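Local coordinates for protein esterase (uncultured bacterium pCosCE1, PDB 7ATL) that hydrolyses esters as a family VIII carboxylesterase related to the beta-lactamases and also shows promiscuous acyltransferase activity, at residues Gln6-Ala9 and Lys10-Gly14; Asp88-Ser91 and Arg92-Trp96; Trp197-Pro201 and Leu202-Asn206; Ala300-Gly303 and Ser304-Thr308. All blocks are in the same frame, centred on the assembly; numbering follows the deposited sequence.

Overall arrangement
The four contacts illustrate how a chain turns and caps itself locally at well-separated points of a beta-lactamase-like fold. Contact 1 lies on the N-terminal helix 3-21, which packs on strands 37-44 and 27-34 of the antiparallel sheet, and contact 2 lies on the opposite side of the chain's centre, with about 49 Å between their centres. Contact 3 ends helix 190-199 beside helix 67-80, at whose start an SxxK pattern probably marks the catalytic site, as in related esterases. Contact 4 leads toward strand 313-315, at one edge of the sheet. No two contacts touch; the nearest approach, about 11 Å between nearest atoms, is that of contacts 2 and 3, while contacts 2 and 4 come to about 13 Å.

Contact 1 (Gln6-Ala9 and Lys10-Gly14); sequences QSLA and KRVQG
Lys10, Arg11, Val12 and Gln13 each give their backbone N-H to the carbonyl four residues back, from Gln6 to Ala9, in a regular alpha-helical run whose bond from Val12 N to Leu8 O, 2.9 Å long, is nearly straight at 171°. The side chain that does most across this turn is Arg11. A bend at chi3 (-59°) folds its guanidinium back over the preceding turn, with one face on Leu8 CA. Its NH2 lies 3.5 Å from Leu8 CD1, the two side chains crossing at about a right angle, while NH1 passes 3.3 Å from Ser7 O at an angle too poor for a hydrogen bond. One position further on, Val12 CG2 stands 4.3 Å from Leu8 CG. These two buried side chains form the inward stripe of helix 3-21: both touch Tyr40 of strand 37-44, and Val12 also reaches Ile376 of helix 372-381. Lys10 leads its amine away from the turn on the exposed side. The chemistry is thus that of an amphipathic helix, in which apolar branches meet the sheet and the arginine lays its flat group on its own helix while its NE is bonded to Ala379 O of the C-terminal helix.

Contact 2 (Asp88-Ser91 and Arg92-Trp96); sequences DTVS and RWLPW
Asp88 and Trp93 both carry CG anti to their own carbonyl carbon (chi1 -73° for the aspartate), and these torsions bring the carboxylate to the indole edge. Trp93 NE1 donates to Asp88 OD2 over 3.1 Å, with 163° at the hydrogen; the oxygen lies in the ring plane and is met on its anti side. Arg92, extended from CG to NE, reaches the same carboxylate differently: its guanidinium stacks over it off-centre, the two planes tilted about 22° apart. NH1 stands 3.5 Å from Asp88 OD1, but the oxygen is well out of the guanidinium plane, making a salt bridge of charges alone with no N-H aimed at it. A water in the guanidinium plane accepts from Arg92 NH1 and also from Thr89 N, joining the arginine to the backbone of the opening segment.

The backbone bends in a single turn here, within the long loop that separates helices 67-80 and 111-116 of the beta-lactamase-like fold. Val90 O accepts twice, from Trp93 N and from Leu94 N, each at 2.8 Å. Thr89 OG1 takes the N-H of Arg92 at 3.1 Å, and the same hydroxyl oxygen lies 3.2 Å from Arg92 CB. On the inner side Val90 CG1 meets Leu94 CD1 at 4.2 Å, and Val90 continues onto Val177 of helix 174-186 and Leu114 of helix 111-116. Trp93 rests on Val181 and Val185 of helix 174-186, with a tetraethylene glycol molecule, probably from the crystallisation liquor, about 4 Å from its side chain.

Contact 3 (Trp197-Pro201 and Leu202-Asn206); sequences WVAQP and LGLRN
Leu204 folds back onto Ala199 and Val198, and its side chain can be followed outward along that path. Its CB stands 3.8 Å from Ala199 O and also faces the methyl group of Ala199. With CG anti to the carbonyl carbon (chi1 -59°), the chain continues along the same residue, CG lying 3.9 Å from Ala199 CA. At the tip, CD1 still touches Ala199 CA and extends to Val198 CG1 at 4.2 Å, crossing the valine at a slant. Val198 CG1 serves two leucines, for Leu202 CD1 approaches it at 4.0 Å, the valine and Leu202 lying side by side and pointing the same way.

The backbone beneath these apolar groups is a textbook helix ending, a Schellman motif. Leu204 N reaches back to Ala199 O at 2.8 Å, with the donor in the carbonyl plane, while Gly203 N bonds to Gln200 O at 3.0 Å and closes a type I turn from Gln200 to Gly203. Gly203 is the C-prime residue, and its positive phi of 62° is a conformation that glycine adopts readily. Just before these, Leu202 N still makes the i to i-4 bond to Val198 O. The leucine that follows the glycine is thereby swung back against the last helical turn, so that the cap is apolar as well as hydrogen-bonded.

Around it, Val198 and Leu204 rest on Ala74 and Tyr70 of helix 67-80, and Leu202 and Leu204 on Thr280 and Gln276 of helix 271-283, so the end of helix 190-199 packs against both helices.

Contact 4 (Ala300-Gly303 and Ser304-Thr308); sequences AHVG and SHAET
Ala306 turns its methyl group toward Val302, whose CG1 branch meets Ala306 CB at 3.5 Å across a tight turn. The valine carries that branch anti to its backbone N (chi1 163°), and the beta carbon of Ala306, the residue after His305, also lies 3.4 Å from Gly303 O. His305 takes another direction. With CG placed between its backbone N and carbonyl carbon (chi1 71°), the ring turns back beside Gly303, its CD2 3.8 Å from Gly303 CA and the carbonyl oxygen of that glycine lying obliquely to the ring. A water spans what remains, accepting from Gly303 N at 2.8 Å and hydrogen-bonded to His305 NE2 at 2.9 Å.

The backbone frame for these groups is a short 3-10 turn over 304-306. Ala306 N donates to Gly303 O at 3.2 Å, nearly straight at 164° although the donor stands above the carbonyl plane. Just before it, His301 and Val302 both face Phe315 in a classic beta bulge against the edge strand 313-315, and Ser304 N is bonded to Glu323 OE2. Val302 is buried among Phe315, Ser116 and Phe169.

Two chemistries therefore divide the turn: apolar contact between methyl groups joins its inner side to the fold, while on the outer side the imidazole is linked to the backbone N-H of Gly303 through a water rather than directly.

Contact 1 (Gln6-Ala9 and Lys10-Gly14)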
loop_
_atom_site.group_PDB
_atom_site.type_symbol
_atom_site.label_atom_id
_atom_site.label_comp_id
_atom_site.label_asym_id
_atom_site.label_seq_id
_atom_site.Cartn_x
_atom_site.Cartn_y
_atom_site.Cartn_z
ATOM N N GLN A 6 3.081 -11.038 27.062
ATOM C CA GLN A 6 1.744 -10.642 27.610
ATOM C C GLN A 6 1.813 -9.207 28.142
ATOM O O GLN A 6 0.766 -8.585 28.310
ATOM C CB GLN A 6 1.235 -11.621 28.672
ATOM C CG GLN A 6 2.152 -11.733 29.874
ATOM C CD GLN A 6 1.615 -12.703 30.895
ATOM O OE1 GLN A 6 1.442 -12.376 32.068
ATOM N NE2 GLN A 6 1.334 -13.912 30.440
ATOM N N SER A 7 3.013 -8.706 28.393
ATOM C CA SER A 7 3.271 -7.282 28.706
ATOM C C SER A 7 2.986 -6.423 27.460
ATOM O O SER A 7 2.458 -5.310 27.591
ATOM C CB SER A 7 4.687 -7.131 29.161
ATOM O OG SER A 7 4.766 -6.112 30.121
ATOM N N LEU A 8 3.358 -6.943 26.287
ATOM C CA LEU A 8 3.148 -6.322 24.959
ATOM C C LEU A 8 1.647 -6.306 24.666
ATOM O O LEU A 8 1.093 -5.211 24.390
ATOM C CB LEU A 8 3.914 -7.160 23.932
ATOM C CG LEU A 8 3.741 -6.758 22.471
ATOM C CD1 LEU A 8 4.780 -5.727 22.069
ATOM C CD2 LEU A 8 3.845 -7.982 21.585
ATOM N N ALA A 9 1.032 -7.488 24.729
ATOM C CA ALA A 9 -0.431 -7.677 24.613
ATOM C C ALA A 9 -1.157 -6.601 25.449
ATOM O O ALA A 9 -2.054 -5.926 24.913
ATOM C CB ALA A 9 -0.798 -9.097 24.990
ATOM N N LYS A 10 -0.734 -6.392 26.693
ATOM C CA LYS A 10 -1.262 -5.343 27.602
ATOM C C LYS A 10 -1.235 -4.009 26.840
ATOM O O LYS A 10 -2.320 -3.459 26.604
ATOM C CB LYS A 10 -0.450 -5.346 28.912
ATOM C CG LYS A 10 -0.898 -4.405 30.035
ATOM C CD LYS A 10 -2.381 -4.470 30.410
ATOM C CE LYS A 10 -2.907 -5.865 30.698
ATOM N NZ LYS A 10 -2.344 -6.435 31.946
ATOM N N ARG A 11 -0.045 -3.542 26.434
ATOM C CA ARG A 11 0.194 -2.174 25.890
ATOM C C ARG A 11 -0.611 -1.977 24.601
ATOM O O ARG A 11 -1.301 -0.935 24.471
ATOM C CB ARG A 11 1.687 -1.949 25.616
ATOM C CG ARG A 11 2.556 -1.828 26.861
ATOM C CD ARG A 11 3.968 -1.374 26.536
ATOM N NE ARG A 11 4.682 -2.267 25.611
ATOM C CZ ARG A 11 5.328 -3.394 25.933
ATOM N NH1 ARG A 11 5.365 -3.834 27.180
ATOM N NH2 ARG A 11 5.928 -4.100 24.989
ATOM N N VAL A 12 -0.549 -2.961 23.701
ATOM C CA VAL A 12 -1.152 -2.895 22.337
ATOM C C VAL A 12 -2.678 -2.894 22.464
ATOM O O VAL A 12 -3.305 -1.941 21.944
ATOM C CB VAL A 12 -0.649 -4.044 21.449
ATOM C CG1 VAL A 12 -1.405 -4.116 20.135
ATOM C CG2 VAL A 12 0.842 -3.915 21.204
ATOM N N GLN A 13 -3.238 -3.908 23.131
ATOM C CA GLN A 13 -4.672 -3.982 23.517
ATOM C C GLN A 13 -5.133 -2.627 24.082
ATOM O O GLN A 13 -6.221 -2.140 23.689
ATOM C CB GLN A 13 -4.857 -5.075 24.565
ATOM C CG GLN A 13 -6.311 -5.376 24.870
ATOM C CD GLN A 13 -6.965 -5.932 23.631
ATOM O OE1 GLN A 13 -6.397 -6.786 22.952
ATOM N NE2 GLN A 13 -8.152 -5.434 23.314
ATOM N N GLY A 14 -4.339 -2.033 24.981
ATOM C CA GLY A 14 -4.663 -0.751 25.630
ATOM C C GLY A 14 -4.858 0.343 24.604
ATOM O O GLY A 14 -5.840 1.077 24.719
#

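Contact 2 (Asp88-Ser91 and Arg92-Trp96)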
loop_
_atom_site.group_PDB
_atom_site.type_symbol
_atom_site.label_atom_id
_atom_site.label_comp_id
_atom_site.label_asym_id
_atom_site.label_seq_id
_atom_site.Cartn_x
_atom_site.Cartn_y
_atom_site.Cartn_z
ATOM N N ASP A 88 14.978 -1.894 -17.531
ATOM C CA ASP A 88 14.075 -1.937 -18.706
ATOM C C ASP A 88 13.283 -0.633 -18.773
ATOM O O ASP A 88 12.807 -0.147 -17.711
ATOM C CB ASP A 88 13.097 -3.099 -18.603
ATOM C CG ASP A 88 13.761 -4.436 -18.839
ATOM O OD1 ASP A 88 15.013 -4.462 -18.873
ATOM O OD2 ASP A 88 13.018 -5.422 -18.994
ATOM N N THR A 89 13.112 -0.098 -19.973
ATOM C CA THR A 89 12.166 1.013 -20.222
ATOM C C THR A 89 10.746 0.470 -20.057
ATOM O O THR A 89 10.552 -0.746 -20.185
ATOM C CB THR A 89 12.401 1.648 -21.592
ATOM O OG1 THR A 89 12.083 0.671 -22.579
ATOM C CG2 THR A 89 13.823 2.152 -21.732
ATOM N N VAL A 90 9.804 1.351 -19.758
ATOM C CA VAL A 90 8.366 0.987 -19.702
ATOM C C VAL A 90 7.898 0.774 -21.136
ATOM O O VAL A 90 7.225 -0.241 -21.416
ATOM C CB VAL A 90 7.549 2.056 -18.956
ATOM C CG1 VAL A 90 6.060 1.767 -19.026
ATOM C CG2 VAL A 90 7.989 2.172 -17.507
ATOM N N SER A 91 8.274 1.690 -22.017
ATOM C CA SER A 91 7.872 1.667 -23.447
ATOM C C SER A 91 8.261 0.328 -24.110
ATOM O O SER A 91 7.573 -0.108 -25.046
ATOM C CB SER A 91 8.404 2.903 -24.170
ATOM O OG SER A 91 9.784 2.805 -24.527
ATOM N N ARG A 92 9.298 -0.347 -23.622
ATOM C CA ARG A 92 9.687 -1.703 -24.106
ATOM C C ARG A 92 8.533 -2.699 -23.908
ATOM O O ARG A 92 8.353 -3.592 -24.756
ATOM C CB ARG A 92 10.927 -2.188 -23.348
ATOM C CG ARG A 92 11.377 -3.597 -23.693
ATOM C CD ARG A 92 12.733 -3.838 -23.062
ATOM N NE ARG A 92 13.246 -5.188 -23.242
ATOM C CZ ARG A 92 14.472 -5.568 -22.899
ATOM N NH1 ARG A 92 15.299 -4.701 -22.342
ATOM N NH2 ARG A 92 14.862 -6.809 -23.113
ATOM N N TRP A 93 7.793 -2.545 -22.816
ATOM C CA TRP A 93 6.701 -3.464 -22.414
ATOM C C TRP A 93 5.324 -2.902 -22.817
ATOM O O TRP A 93 4.442 -3.698 -23.190
ATOM C CB TRP A 93 6.828 -3.733 -20.907
ATOM C CG TRP A 93 8.059 -4.514 -20.586
ATOM C CD1 TRP A 93 9.223 -4.061 -20.035
ATOM C CD2 TRP A 93 8.270 -5.897 -20.896
ATOM N NE1 TRP A 93 10.133 -5.082 -19.946
ATOM C CE2 TRP A 93 9.569 -6.222 -20.464
ATOM C CE3 TRP A 93 7.482 -6.894 -21.469
ATOM C CZ2 TRP A 93 10.079 -7.515 -20.589
ATOM C CZ3 TRP A 93 7.993 -8.166 -21.601
ATOM C CH2 TRP A 93 9.275 -8.474 -21.158
ATOM N N LEU A 94 5.137 -1.577 -22.738
ATOM C CA LEU A 94 3.896 -0.881 -23.192
ATOM C C LEU A 94 4.269 0.136 -24.274
ATOM O O LEU A 94 4.488 1.295 -23.969
ATOM C CB LEU A 94 3.234 -0.231 -21.965
ATOM C CG LEU A 94 3.046 -1.159 -20.767
ATOM C CD1 LEU A 94 2.546 -0.401 -19.542
ATOM C CD2 LEU A 94 2.106 -2.292 -21.115
ATOM N N PRO A 95 4.372 -0.250 -25.571
ATOM C CA PRO A 95 4.955 0.638 -26.589
ATOM C C PRO A 95 4.276 2.013 -26.702
ATOM O O PRO A 95 4.916 2.935 -27.108
ATOM C CB PRO A 95 4.844 -0.149 -27.910
ATOM C CG PRO A 95 4.561 -1.612 -27.518
ATOM C CD PRO A 95 3.982 -1.571 -26.112
ATOM N N TRP A 96 3.009 2.113 -26.308
ATOM C CA TRP A 96 2.171 3.342 -26.335
ATOM C C TRP A 96 2.352 4.209 -25.068
ATOM O O TRP A 96 1.899 5.376 -25.076
ATOM C CB TRP A 96 0.709 2.927 -26.525
ATOM C CG TRP A 96 0.285 1.786 -25.648
ATOM C CD1 TRP A 96 0.221 0.469 -25.998
ATOM C CD2 TRP A 96 -0.108 1.854 -24.262
ATOM N NE1 TRP A 96 -0.185 -0.281 -24.932
ATOM C CE2 TRP A 96 -0.401 0.534 -23.857
ATOM C CE3 TRP A 96 -0.218 2.890 -23.324
ATOM C CZ2 TRP A 96 -0.824 0.225 -22.566
ATOM C CZ3 TRP A 96 -0.634 2.587 -22.042
ATOM C CH2 TRP A 96 -0.939 1.271 -21.674
HETATM O O HOH W 1 14.836 -1.633 -21.986
#

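Contact 3 (Trp197-Pro201 and Leu202-Asn206)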
loop_
_atom_site.group_PDB
_atom_site.type_symbol
_atom_site.label_atom_id
_atom_site.label_comp_id
_atom_site.label_asym_id
_atom_site.label_seq_id
_atom_site.Cartn_x
_atom_site.Cartn_y
_atom_site.Cartn_z
ATOM N N TRP A 197 2.316 -15.508 -9.161
ATOM C CA TRP A 197 3.646 -14.973 -8.744
ATOM C C TRP A 197 3.702 -14.702 -7.247
ATOM O O TRP A 197 4.808 -14.711 -6.725
ATOM C CB TRP A 197 4.040 -13.743 -9.563
ATOM C CG TRP A 197 4.446 -14.147 -10.937
ATOM C CD1 TRP A 197 3.620 -14.387 -11.985
ATOM C CD2 TRP A 197 5.769 -14.460 -11.384
ATOM N NE1 TRP A 197 4.348 -14.753 -13.080
ATOM C CE2 TRP A 197 5.669 -14.831 -12.734
ATOM C CE3 TRP A 197 7.033 -14.425 -10.791
ATOM C CZ2 TRP A 197 6.771 -15.200 -13.493
ATOM C CZ3 TRP A 197 8.136 -14.760 -11.544
ATOM C CH2 TRP A 197 7.999 -15.139 -12.882
ATOM N N VAL A 198 2.568 -14.510 -6.582
ATOM C CA VAL A 198 2.571 -14.182 -5.127
ATOM C C VAL A 198 1.652 -15.133 -4.351
ATOM O O VAL A 198 2.174 -15.843 -3.480
ATOM C CB VAL A 198 2.253 -12.691 -4.903
ATOM C CG1 VAL A 198 2.216 -12.317 -3.427
ATOM C CG2 VAL A 198 3.263 -11.818 -5.636
ATOM N N ALA A 199 0.349 -15.155 -4.615
ATOM C CA ALA A 199 -0.632 -15.808 -3.713
ATOM C C ALA A 199 -0.292 -17.297 -3.511
ATOM O O ALA A 199 -0.323 -17.779 -2.351
ATOM C CB ALA A 199 -2.023 -15.641 -4.264
ATOM N N GLN A 200 -0.021 -18.019 -4.595
ATOM C CA GLN A 200 0.247 -19.481 -4.540
ATOM C C GLN A 200 1.591 -19.729 -3.863
ATOM O O GLN A 200 1.624 -20.415 -2.856
ATOM C CB GLN A 200 0.099 -20.138 -5.916
ATOM C CG GLN A 200 -1.370 -20.263 -6.325
ATOM C CD GLN A 200 -1.583 -21.085 -7.574
ATOM O OE1 GLN A 200 -2.278 -22.091 -7.544
ATOM N NE2 GLN A 200 -0.965 -20.686 -8.674
ATOM N N PRO A 201 2.720 -19.172 -4.348
ATOM C CA PRO A 201 4.009 -19.339 -3.672
ATOM C C PRO A 201 4.027 -19.046 -2.166
ATOM O O PRO A 201 4.674 -19.790 -1.454
ATOM C CB PRO A 201 4.897 -18.317 -4.387
ATOM C CG PRO A 201 4.332 -18.279 -5.798
ATOM C CD PRO A 201 2.839 -18.435 -5.616
ATOM N N LEU A 202 3.338 -17.989 -1.723
ATOM C CA LEU A 202 3.319 -17.538 -0.304
ATOM C C LEU A 202 2.195 -18.244 0.472
ATOM O O LEU A 202 2.087 -17.979 1.689
ATOM C CB LEU A 202 3.145 -16.010 -0.246
ATOM C CG LEU A 202 4.391 -15.158 -0.520
ATOM C CD1 LEU A 202 4.162 -13.692 -0.156
ATOM C CD2 LEU A 202 5.584 -15.684 0.257
ATOM N N GLY A 203 1.374 -19.067 -0.201
ATOM C CA GLY A 203 0.230 -19.787 0.397
ATOM C C GLY A 203 -0.854 -18.865 0.956
ATOM O O GLY A 203 -1.557 -19.276 1.898
ATOM N N LEU A 204 -1.051 -17.680 0.381
ATOM C CA LEU A 204 -2.038 -16.690 0.894
ATOM C C LEU A 204 -3.441 -17.304 0.814
ATOM O O LEU A 204 -3.719 -17.993 -0.163
ATOM C CB LEU A 204 -1.949 -15.403 0.059
ATOM C CG LEU A 204 -0.591 -14.685 0.026
ATOM C CD1 LEU A 204 -0.723 -13.346 -0.671
ATOM C CD2 LEU A 204 -0.009 -14.486 1.414
ATOM N N ARG A 205 -4.313 -17.041 1.781
ATOM C CA ARG A 205 -5.653 -17.693 1.817
ATOM C C ARG A 205 -6.725 -16.801 1.171
ATOM O O ARG A 205 -7.722 -17.367 0.670
ATOM C CB ARG A 205 -6.067 -18.096 3.240
ATOM C CG ARG A 205 -5.804 -17.054 4.318
ATOM C CD ARG A 205 -6.359 -17.466 5.671
ATOM N NE ARG A 205 -6.364 -16.347 6.606
ATOM C CZ ARG A 205 -6.692 -16.440 7.890
ATOM N NH1 ARG A 205 -6.686 -15.362 8.658
ATOM N NH2 ARG A 205 -7.027 -17.611 8.406
ATOM N N ASN A 206 -6.576 -15.470 1.193
ATOM C CA ASN A 206 -7.744 -14.592 0.955
ATOM C C ASN A 206 -7.331 -13.192 0.491
ATOM O O ASN A 206 -7.812 -12.198 1.071
ATOM C CB ASN A 206 -8.603 -14.569 2.220
ATOM C CG ASN A 206 -9.966 -13.970 1.975
ATOM O OD1 ASN A 206 -10.503 -13.317 2.861
ATOM N ND2 ASN A 206 -10.500 -14.162 0.774
#

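Contact 4 (Ala300-Gly303 and Ser304-Thr308)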
loop_
_atom_site.group_PDB
_atom_site.type_symbol
_atom_site.label_atom_id
_atom_site.label_comp_id
_atom_site.label_asym_id
_atom_site.label_seq_id
_atom_site.Cartn_x
_atom_site.Cartn_y
_atom_site.Cartn_z
ATOM N N ALA A 300 17.952 2.675 0.380
ATOM C CA ALA A 300 17.443 4.038 0.116
ATOM C C ALA A 300 17.712 4.433 -1.350
ATOM O O ALA A 300 18.486 5.378 -1.565
ATOM C CB ALA A 300 18.082 5.004 1.083
ATOM N N HIS A 301 17.063 3.754 -2.314
ATOM C CA HIS A 301 17.067 4.087 -3.768
ATOM C C HIS A 301 16.689 5.556 -3.922
ATOM O O HIS A 301 17.250 6.186 -4.786
ATOM C CB HIS A 301 16.128 3.190 -4.582
ATOM C CG HIS A 301 16.547 1.759 -4.603
ATOM N ND1 HIS A 301 17.538 1.302 -5.442
ATOM C CD2 HIS A 301 16.132 0.698 -3.873
ATOM C CE1 HIS A 301 17.706 0.015 -5.229
ATOM N NE2 HIS A 301 16.854 -0.378 -4.276
ATOM N N VAL A 302 15.798 6.049 -3.062
ATOM C CA VAL A 302 15.501 7.488 -2.859
ATOM C C VAL A 302 16.010 7.852 -1.468
ATOM O O VAL A 302 15.630 7.157 -0.534
ATOM C CB VAL A 302 13.999 7.779 -3.005
ATOM C CG1 VAL A 302 13.633 9.121 -2.395
ATOM C CG2 VAL A 302 13.568 7.702 -4.457
ATOM N N GLY A 303 16.834 8.902 -1.357
ATOM C CA GLY A 303 17.439 9.357 -0.088
ATOM C C GLY A 303 16.404 9.969 0.834
ATOM O O GLY A 303 15.328 10.311 0.339
ATOM N N SER A 304 16.727 10.078 2.128
ATOM C CA SER A 304 15.859 10.629 3.209
ATOM C C SER A 304 15.638 12.145 3.042
ATOM O O SER A 304 14.843 12.718 3.811
ATOM C CB SER A 304 16.412 10.280 4.582
ATOM O OG SER A 304 17.817 10.499 4.673
ATOM N N HIS A 305 16.292 12.778 2.066
ATOM C CA HIS A 305 16.004 14.177 1.647
ATOM C C HIS A 305 14.519 14.249 1.259
ATOM O O HIS A 305 13.912 15.298 1.495
ATOM C CB HIS A 305 17.015 14.687 0.582
ATOM C CG HIS A 305 16.885 14.092 -0.783
ATOM N ND1 HIS A 305 16.112 14.680 -1.785
ATOM C CD2 HIS A 305 17.431 12.980 -1.335
ATOM C CE1 HIS A 305 16.169 13.939 -2.881
ATOM N NE2 HIS A 305 16.972 12.885 -2.631
ATOM N N ALA A 306 13.943 13.141 0.778
ATOM C CA ALA A 306 12.570 13.069 0.220
ATOM C C ALA A 306 11.501 13.115 1.319
ATOM O O ALA A 306 10.331 13.396 0.974
ATOM C CB ALA A 306 12.420 11.839 -0.633
ATOM N N GLU A 307 11.868 12.825 2.572
ATOM C CA GLU A 307 10.980 12.893 3.769
ATOM C C GLU A 307 9.692 12.095 3.555
ATOM O O GLU A 307 8.611 12.616 3.868
ATOM C CB GLU A 307 10.639 14.347 4.113
ATOM C CG GLU A 307 11.875 15.165 4.453
ATOM C CD GLU A 307 11.684 16.475 5.204
ATOM O OE1 GLU A 307 10.520 16.840 5.527
ATOM O OE2 GLU A 307 12.724 17.108 5.484
ATOM N N THR A 308 9.780 10.854 3.100
ATOM C CA THR A 308 8.597 10.171 2.536
ATOM C C THR A 308 7.563 9.815 3.618
ATOM O O THR A 308 6.394 9.627 3.256
ATOM C CB THR A 308 9.046 8.960 1.731
ATOM O OG1 THR A 308 9.484 8.049 2.732
ATOM C CG2 THR A 308 10.105 9.317 0.710
HETATM O O HOH W 2 17.257 10.252 -3.749
#